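Local coordinates for aminotransferase AspB (PDB 3EZS), which probably acts as a pyridoxal 5'-phosphate-dependent aminotransferase of class I and II, transferring amino groups between amino acids and oxo acids, at residues R69-R74 against S230-A235; L160-P163 against R169-S172; Q328-I333 against L365-T370. One frame throughout, in Å; residues are numbered along the deposited sequence.

Contact 1 of 3, residues R69-R74 against S230-A235; sequences RGFFKR and SKRSSA. With PO4 (phosphate ion), chain C.
Phe71 of helix 62-76 meets Arg232 in the loop that follows strand 223-228 and borders the phosphate-binding site of the large domain. The two side chains run antiparallel and overlap near their ends. The CD1 corner of the Phe71 ring lies over one face of the guanidinium, and Phe71 CE1 is 3.5 Å from Arg232 NE. Their planes are turned 69° apart, so this is no parallel stack. Arg232 gets there stretched: CG stands anti to its backbone N (chi1 178°) and the chain stays extended to NE, which carries the guanidinium to the ring; the CA atoms of Phe71 and Arg232 are 11.8 Å apart.

Arg74, one helical turn beyond Gly70, brings the edge of its guanidinium to Arg232, with the two NH2 atoms 4.3 Å apart. Asp279 gathers the pair, taking a salt bridge from each arginine on a different oxygen, while Glu198 holds Arg232 NE. The buried Arg232 cation is probably well neutralised.

At the start of the same loop, Ser230 OG donates to O3 of the phosphate ion over 2.7 Å. Ser228, Arg239 and the backbone N atoms of Ser91 and Arg92 complete this anion site. Lys231, bonded through NZ to Tyr55 OH of the second subunit, is probably the Schiff-base lysine by its place in SLSKR. The loop is consistent with the cofactor-phosphate cup and Schiff-base lysine segment of fold type I aminotransferases.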
loop_
_atom_site.group_PDB
_atom_site.type_symbol
_atom_site.label_atom_id
_atom_site.label_comp_id
_atom_site.label_asym_id
_atom_site.label_seq_id
_atom_site.Cartn_x
_atom_site.Cartn_y
_atom_site.Cartn_z
ATOM N N ARG A 69 -6.990 18.205 -7.239
ATOM C CA ARG A 69 -6.550 19.590 -7.308
ATOM C C ARG A 69 -7.765 20.531 -7.346
ATOM O O ARG A 69 -7.769 21.569 -6.685
ATOM C CB ARG A 69 -5.639 19.836 -8.512
ATOM C CG ARG A 69 -4.325 19.078 -8.437
ATOM C CD ARG A 69 -3.254 19.655 -9.370
ATOM N NE ARG A 69 -3.641 19.603 -10.775
ATOM C CZ ARG A 69 -3.540 18.531 -11.558
ATOM N NH1 ARG A 69 -3.058 17.384 -11.097
ATOM N NH2 ARG A 69 -3.933 18.607 -12.818
ATOM N N GLY A 70 -8.786 20.171 -8.117
ATOM C CA GLY A 70 -10.008 20.984 -8.205
ATOM C C GLY A 70 -10.646 21.163 -6.835
ATOM O O GLY A 70 -11.061 22.265 -6.471
ATOM N N PHE A 71 -10.701 20.066 -6.081
ATOM C CA PHE A 71 -11.169 20.094 -4.693
ATOM C C PHE A 71 -10.392 21.114 -3.852
ATOM O O PHE A 71 -10.992 21.936 -3.144
ATOM C CB PHE A 71 -11.075 18.705 -4.030
ATOM C CG PHE A 71 -11.204 18.763 -2.534
ATOM C CD1 PHE A 71 -12.430 19.033 -1.946
ATOM C CD2 PHE A 71 -10.097 18.614 -1.724
ATOM C CE1 PHE A 71 -12.541 19.145 -0.603
ATOM C CE2 PHE A 71 -10.205 18.728 -0.378
ATOM C CZ PHE A 71 -11.443 18.966 0.192
ATOM N N PHE A 72 -9.065 21.073 -3.937
ATOM C CA PHE A 72 -8.216 21.972 -3.144
ATOM C C PHE A 72 -8.468 23.444 -3.507
ATOM O O PHE A 72 -8.493 24.311 -2.625
ATOM C CB PHE A 72 -6.738 21.608 -3.267
ATOM C CG PHE A 72 -5.930 21.997 -2.073
ATOM C CD1 PHE A 72 -5.810 21.131 -1.004
ATOM C CD2 PHE A 72 -5.332 23.233 -1.993
ATOM C CE1 PHE A 72 -5.089 21.482 0.103
ATOM C CE2 PHE A 72 -4.614 23.585 -0.884
ATOM C CZ PHE A 72 -4.493 22.715 0.165
ATOM N N LYS A 73 -8.687 23.705 -4.795
ATOM C CA LYS A 73 -9.012 25.041 -5.274
ATOM C C LYS A 73 -10.345 25.535 -4.729
ATOM O O LYS A 73 -10.400 26.602 -4.149
ATOM C CB LYS A 73 -9.024 25.081 -6.812
ATOM C CG LYS A 73 -9.261 26.473 -7.410
ATOM C CD LYS A 73 -9.222 26.461 -8.948
ATOM N N ARG A 74 -11.412 24.769 -4.906
ATOM C CA ARG A 74 -12.713 25.160 -4.390
ATOM C C ARG A 74 -12.713 25.338 -2.885
ATOM O O ARG A 74 -13.302 26.285 -2.366
ATOM C CB ARG A 74 -13.765 24.110 -4.708
ATOM C CG ARG A 74 -14.093 23.910 -6.195
ATOM C CD ARG A 74 -15.388 23.092 -6.312
ATOM N NE ARG A 74 -15.319 21.840 -5.560
ATOM C CZ ARG A 74 -14.805 20.695 -6.017
ATOM N NH1 ARG A 74 -14.264 20.598 -7.230
ATOM N NH2 ARG A 74 -14.821 19.627 -5.241
ATOM N N SER A 230 -12.005 9.531 3.223
ATOM C CA SER A 230 -12.736 8.596 4.070
ATOM C C SER A 230 -13.865 9.169 4.888
ATOM O O SER A 230 -14.954 8.602 4.896
ATOM C CB SER A 230 -11.761 7.864 4.995
ATOM O OG SER A 230 -10.769 7.217 4.220
ATOM N N LYS A 231 -13.601 10.270 5.590
ATOM C CA LYS A 231 -14.613 10.883 6.481
ATOM C C LYS A 231 -15.533 11.811 5.730
ATOM O O LYS A 231 -16.757 11.789 5.919
ATOM C CB LYS A 231 -13.933 11.578 7.663
ATOM C CG LYS A 231 -13.366 10.548 8.646
ATOM C CD LYS A 231 -12.212 11.101 9.427
ATOM C CE LYS A 231 -11.654 10.058 10.395
ATOM N NZ LYS A 231 -11.413 8.723 9.787
ATOM N N ARG A 232 -14.934 12.589 4.844
ATOM C CA ARG A 232 -15.651 13.529 4.000
ATOM C C ARG A 232 -16.810 12.903 3.234
ATOM O O ARG A 232 -17.891 13.503 3.155
ATOM C CB ARG A 232 -14.661 14.116 2.977
ATOM C CG ARG A 232 -15.248 15.065 1.991
ATOM C CD ARG A 232 -14.214 15.564 0.995
ATOM N NE ARG A 232 -14.800 16.620 0.171
ATOM C CZ ARG A 232 -15.395 16.452 -1.017
ATOM N NH1 ARG A 232 -15.467 15.268 -1.618
ATOM N NH2 ARG A 232 -15.909 17.505 -1.618
ATOM N N SER A 233 -16.586 11.717 2.656
ATOM C CA SER A 233 -17.586 11.105 1.775
ATOM C C SER A 233 -18.152 9.778 2.239
ATOM O O SER A 233 -18.814 9.101 1.468
ATOM C CB SER A 233 -16.960 10.924 0.391
ATOM O OG SER A 233 -16.357 12.133 -0.070
ATOM N N SER A 234 -17.942 9.415 3.500
ATOM C CA SER A 234 -18.390 8.105 4.029
ATOM C C SER A 234 -18.053 6.966 3.053
ATOM O O SER A 234 -18.897 6.092 2.749
ATOM C CB SER A 234 -19.885 8.108 4.347
ATOM O OG SER A 234 -20.216 9.099 5.303
ATOM N N ALA A 235 -16.812 7.005 2.573
ATOM C CA ALA A 235 -16.287 6.047 1.613
ATOM C C ALA A 235 -14.860 5.630 1.961
ATOM O O ALA A 235 -13.984 5.758 1.105
ATOM C CB ALA A 235 -16.309 6.666 0.203
HETATM P P PO4 C . -7.510 7.070 6.006
HETATM O O1 PO4 C . -7.366 8.143 4.963
HETATM O O2 PO4 C . -6.428 6.053 5.867
HETATM O O3 PO4 C . -8.809 6.372 5.820
HETATM O O4 PO4 C . -7.367 7.704 7.357
#

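Contact 2 of 3, residues L160-P163 against R169-S172; sequences LNSP and RTLS. With EDO (1,2-ethanediol), chain D; EDO (1,2-ethanediol), chain F.
Ser162 and Leu171 tie together the two ends of the SPNNPTG loop, which in class I and II aminotransferases lines the cofactor pocket. Ser162 OG, set anti to its own backbone N (chi1 -178°), points across the loop and accepts a hydrogen bond from Leu171 N at 2.8 Å, nearly straight at 165°. The same hydroxyl donates to a water 3.0 Å from Ser162 OG, and that water donates in turn to Leu171 O. One serine thus engages both the N-H and the carbonyl of Leu171, the second through the water.

Next to it the chain turns through the cis peptide before Pro163. The Pro163 ring and the Thr170 side chain run alongside each other in the same direction, with Thr170 OG1 3.2 Å from Pro163 CB; this hydroxyl is also bonded to Gly168 O. On the other side of Ser162 in the sequence, Leu160 and Leu171 are set roughly perpendicular and meet through their CD1 methyls, 3.9 Å apart.

An ethanediol, probably from the crystallisation liquor, bridges the segments: its O1 donates to Arg169 O at 2.9 Å, and its O2 accepts a hydrogen bond from Asn161 N at 3.1 Å. Asn161 OD1 accepts one from Asn165 N, within the loop, while its ND2 reaches Asp193 O.

Leu160 lies in strand 157-160, bonded through its backbone to strand 189-193, and packs on Trp179 of helix 173-186. Leu171 rests on Leu176 of that helix, for which Ser172 is the N-cap.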
loop_
_atom_site.group_PDB
_atom_site.type_symbol
_atom_site.label_atom_id
_atom_site.label_comp_id
_atom_site.label_asym_id
_atom_site.label_seq_id
_atom_site.Cartn_x
_atom_site.Cartn_y
_atom_site.Cartn_z
ATOM N N LEU A 160 1.844 18.113 12.621
ATOM C CA LEU A 160 0.706 18.695 13.308
ATOM C C LEU A 160 -0.527 17.940 12.814
ATOM O O LEU A 160 -0.480 17.256 11.771
ATOM C CB LEU A 160 0.563 20.185 12.999
ATOM C CG LEU A 160 1.763 21.093 13.309
ATOM C CD1 LEU A 160 1.521 22.484 12.710
ATOM C CD2 LEU A 160 2.066 21.165 14.816
ATOM N N ASN A 161 -1.615 18.059 13.571
ATOM C CA ASN A 161 -2.881 17.437 13.219
ATOM C C ASN A 161 -3.972 18.440 13.582
ATOM O O ASN A 161 -4.433 18.471 14.728
ATOM C CB ASN A 161 -3.048 16.125 13.981
ATOM C CG ASN A 161 -4.351 15.398 13.664
ATOM O OD1 ASN A 161 -4.882 14.664 14.513
ATOM N ND2 ASN A 161 -4.857 15.572 12.444
ATOM N N SER A 162 -4.381 19.249 12.600
ATOM C CA SER A 162 -5.362 20.307 12.821
ATOM C C SER A 162 -6.412 20.376 11.708
ATOM O O SER A 162 -6.064 20.684 10.567
ATOM C CB SER A 162 -4.629 21.633 12.906
ATOM O OG SER A 162 -5.506 22.691 13.157
ATOM N N PRO A 163 -7.707 20.130 12.035
ATOM C CA PRO A 163 -8.274 19.772 13.352
ATOM C C PRO A 163 -7.700 18.484 13.925
ATOM O O PRO A 163 -7.333 17.558 13.179
ATOM C CB PRO A 163 -9.778 19.648 13.073
ATOM C CG PRO A 163 -10.001 20.463 11.826
ATOM C CD PRO A 163 -8.762 20.285 11.017
ATOM N N ARG A 169 -8.826 20.431 18.789
ATOM C CA ARG A 169 -8.096 21.691 18.696
ATOM C C ARG A 169 -7.667 21.973 17.275
ATOM O O ARG A 169 -7.054 21.117 16.626
ATOM C CB ARG A 169 -6.862 21.668 19.592
ATOM C CG ARG A 169 -5.998 22.954 19.548
ATOM C CD ARG A 169 -6.712 24.178 20.123
ATOM N NE ARG A 169 -5.744 25.225 20.498
ATOM C CZ ARG A 169 -5.261 26.172 19.694
ATOM N NH1 ARG A 169 -5.616 26.256 18.425
ATOM N NH2 ARG A 169 -4.385 27.041 20.169
ATOM N N THR A 170 -7.990 23.186 16.818
ATOM C CA THR A 170 -7.713 23.628 15.458
ATOM C C THR A 170 -6.875 24.910 15.501
ATOM O O THR A 170 -7.233 25.878 16.155
ATOM C CB THR A 170 -9.045 23.821 14.662
ATOM O OG1 THR A 170 -9.666 22.544 14.508
ATOM C CG2 THR A 170 -8.831 24.406 13.262
ATOM N N LEU A 171 -5.756 24.892 14.807
ATOM C CA LEU A 171 -4.851 26.026 14.761
ATOM C C LEU A 171 -5.373 27.084 13.798
ATOM O O LEU A 171 -5.848 26.767 12.701
ATOM C CB LEU A 171 -3.470 25.566 14.315
ATOM C CG LEU A 171 -2.733 24.545 15.208
ATOM C CD1 LEU A 171 -1.411 24.169 14.567
ATOM C CD2 LEU A 171 -2.505 25.077 16.621
ATOM N N SER A 172 -5.282 28.339 14.217
ATOM C CA SER A 172 -5.724 29.458 13.413
ATOM C C SER A 172 -4.728 29.727 12.288
ATOM O O SER A 172 -3.623 29.191 12.267
ATOM C CB SER A 172 -5.826 30.705 14.291
ATOM O OG SER A 172 -4.529 31.147 14.668
HETATM C C1 EDO D . -3.625 21.109 17.479
HETATM O O1 EDO D . -4.241 21.459 16.229
HETATM C C2 EDO D . -2.214 20.611 17.205
HETATM O O2 EDO D . -2.212 19.677 16.141
HETATM C C1 EDO F . -6.980 10.395 12.717
HETATM O O1 EDO F . -7.519 10.000 11.443
HETATM C C2 EDO F . -5.707 11.230 12.488
HETATM O O2 EDO F . -5.905 12.640 12.413
HETATM O O HOH W 1 -6.127 24.604 10.923
#

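Contact 3 of 3, residues Q328-I333 against L365-T370; sequences QNEGII and LEIIET
Helix 319-330 ends facing helix 358-372, with Glu330 CA 8.1 Å from Ile367 CA, and the chain then turns at Gly331, whose positive phi of 71° takes it out of the helix and brings Ile332 opposite Ile368. The interface is held by side chains. Ile367 CG2 is its focus: this methyl, anti to the backbone N of its residue, receives Glu330 CG at 3.5 Å and Ile332 CD1 at 4.0 Å. Glu330 makes the contact with its aliphatic part: chi1 of -54° brings CG to the methyl, and the bend at chi2 (-60°) lays CD beside it as well. Its carboxylate finds its polar partner further along the facing helix, where Glu330 OE2 is hydrogen-bonded to the hydroxyl of Tyr371; a long, weak ion pair links OE1 to Lys23.

These elements belong to the smaller domain of the aminotransferase fold, which combines helices with a short antiparallel sheet; the chain leaving Ile333 enters its edge strand 335-336.

Deeper in the interface the packing is purely apolar. Ile332 splits its branches between two neighbours on the helix: CD1 goes to Ile367, whereas CG2 meets Ile368 CD1 at 4.1 Å. Ile368 also lies against Phe322 and Leu326 of helix 319-330, and Ile332 touches Leu326 and Pro364. Phe300, in the loop after helix 280-299, packs against both Leu365 and Ile368.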
loop_
_atom_site.group_PDB
_atom_site.type_symbol
_atom_site.label_atom_id
_atom_site.label_comp_id
_atom_site.label_asym_id
_atom_site.label_seq_id
_atom_site.Cartn_x
_atom_site.Cartn_y
_atom_site.Cartn_z
ATOM N N GLN A 328 -20.430 -0.739 32.270
ATOM C CA GLN A 328 -21.060 -1.631 33.228
ATOM C C GLN A 328 -22.536 -1.313 33.427
ATOM O O GLN A 328 -23.378 -2.194 33.363
ATOM C CB GLN A 328 -20.317 -1.470 34.560
ATOM C CG GLN A 328 -20.906 -2.102 35.799
ATOM C CD GLN A 328 -20.866 -3.595 35.778
ATOM O OE1 GLN A 328 -20.102 -4.202 36.531
ATOM N NE2 GLN A 328 -21.667 -4.212 34.901
ATOM N N ASN A 329 -22.830 -0.045 33.670
ATOM C CA ASN A 329 -24.175 0.411 33.956
ATOM C C ASN A 329 -25.077 0.771 32.769
ATOM O O ASN A 329 -26.294 0.577 32.844
ATOM C CB ASN A 329 -24.096 1.639 34.854
ATOM C CG ASN A 329 -23.526 1.330 36.222
ATOM O OD1 ASN A 329 -23.966 0.416 36.897
ATOM N ND2 ASN A 329 -22.576 2.132 36.649
ATOM N N GLU A 330 -24.495 1.323 31.709
ATOM C CA GLU A 330 -25.278 1.779 30.570
ATOM C C GLU A 330 -25.006 1.102 29.245
ATOM O O GLU A 330 -25.757 1.318 28.296
ATOM C CB GLU A 330 -25.056 3.286 30.386
ATOM C CG GLU A 330 -25.335 4.119 31.622
ATOM C CD GLU A 330 -26.770 4.001 32.104
ATOM O OE1 GLU A 330 -27.664 3.702 31.289
ATOM O OE2 GLU A 330 -26.999 4.202 33.310
ATOM N N GLY A 331 -23.958 0.286 29.177
ATOM C CA GLY A 331 -23.537 -0.345 27.930
ATOM C C GLY A 331 -22.913 0.620 26.936
ATOM O O GLY A 331 -22.635 0.234 25.796
ATOM N N ILE A 332 -22.676 1.869 27.352
ATOM C CA ILE A 332 -22.121 2.872 26.457
ATOM C C ILE A 332 -20.609 2.768 26.475
ATOM O O ILE A 332 -19.994 2.851 27.540
ATOM C CB ILE A 332 -22.571 4.301 26.844
ATOM C CG1 ILE A 332 -24.090 4.452 26.688
ATOM C CG2 ILE A 332 -21.826 5.341 26.009
ATOM C CD1 ILE A 332 -24.671 5.671 27.378
ATOM N N ILE A 333 -20.011 2.611 25.298
ATOM C CA ILE A 333 -18.558 2.474 25.164
ATOM C C ILE A 333 -17.921 3.823 24.857
ATOM O O ILE A 333 -18.331 4.510 23.918
ATOM C CB ILE A 333 -18.184 1.496 24.007
ATOM C CG1 ILE A 333 -18.704 0.080 24.298
ATOM C CG2 ILE A 333 -16.668 1.499 23.745
ATOM C CD1 ILE A 333 -18.706 -0.879 23.069
ATOM N N LEU A 365 -25.899 10.783 25.193
ATOM C CA LEU A 365 -25.086 11.923 25.629
ATOM C C LEU A 365 -25.623 12.493 26.928
ATOM O O LEU A 365 -24.843 12.903 27.785
ATOM C CB LEU A 365 -24.988 13.007 24.542
ATOM C CG LEU A 365 -24.260 12.653 23.235
ATOM C CD1 LEU A 365 -24.341 13.823 22.256
ATOM C CD2 LEU A 365 -22.814 12.277 23.491
ATOM N N GLU A 366 -26.947 12.525 27.083
ATOM C CA GLU A 366 -27.551 12.984 28.345
ATOM C C GLU A 366 -27.178 12.067 29.518
ATOM O O GLU A 366 -26.876 12.533 30.632
ATOM C CB GLU A 366 -29.070 13.079 28.215
ATOM C CG GLU A 366 -29.486 14.264 27.344
ATOM C CD GLU A 366 -31.003 14.418 27.150
ATOM O OE1 GLU A 366 -31.791 13.504 27.522
ATOM O OE2 GLU A 366 -31.394 15.488 26.619
ATOM N N ILE A 367 -27.201 10.764 29.243
ATOM C CA ILE A 367 -26.862 9.757 30.227
ATOM C C ILE A 367 -25.422 9.964 30.687
ATOM O O ILE A 367 -25.139 10.014 31.890
ATOM C CB ILE A 367 -27.056 8.343 29.649
ATOM C CG1 ILE A 367 -28.546 8.051 29.465
ATOM C CG2 ILE A 367 -26.500 7.296 30.588
ATOM C CD1 ILE A 367 -28.851 6.755 28.708
ATOM N N ILE A 368 -24.524 10.110 29.719
ATOM C CA ILE A 368 -23.129 10.361 30.016
ATOM C C ILE A 368 -22.993 11.553 30.967
ATOM O O ILE A 368 -22.286 11.461 31.973
ATOM C CB ILE A 368 -22.318 10.591 28.726
ATOM C CG1 ILE A 368 -22.150 9.268 27.967
ATOM C CG2 ILE A 368 -20.904 11.191 29.041
ATOM C CD1 ILE A 368 -21.500 9.395 26.524
ATOM N N GLU A 369 -23.691 12.655 30.662
ATOM C CA GLU A 369 -23.621 13.859 31.487
ATOM C C GLU A 369 -24.084 13.599 32.918
ATOM O O GLU A 369 -23.455 14.100 33.849
ATOM C CB GLU A 369 -24.384 15.030 30.839
ATOM C CG GLU A 369 -24.381 16.375 31.641
ATOM C CD GLU A 369 -23.001 17.047 31.767
ATOM O OE1 GLU A 369 -21.986 16.481 31.327
ATOM O OE2 GLU A 369 -22.925 18.173 32.303
ATOM N N THR A 370 -25.145 12.803 33.106
ATOM C CA THR A 370 -25.609 12.472 34.461
ATOM C C THR A 370 -24.513 11.768 35.285
ATOM O O THR A 370 -24.440 11.958 36.481
ATOM C CB THR A 370 -26.892 11.588 34.486
ATOM O OG1 THR A 370 -26.612 10.312 33.902
ATOM C CG2 THR A 370 -28.081 12.253 33.743
#

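Overall arrangement
Contacts 1 and 2 both belong to the neighbourhood of the probable cofactor site, whereas contact 3 lies in the smaller domain. Contact 2 is nested in the chain between the segments of contact 1, and their centres are 18 Å apart, with nearest atoms about 9 Å apart. A phosphate lies at contact 1 and an ethanediol at contact 2: O4 of the phosphate held by Ser230 is 4.7 Å from O1 of the ethanediol (chain F) near Asn161 ND2, and that O1 is 4.4 Å from Lys231 NZ, a layout consistent with a cofactor pocket. Contact 3 follows both in sequence; its centre is 34 Å from that of contact 1 and 29 Å from that of contact 2.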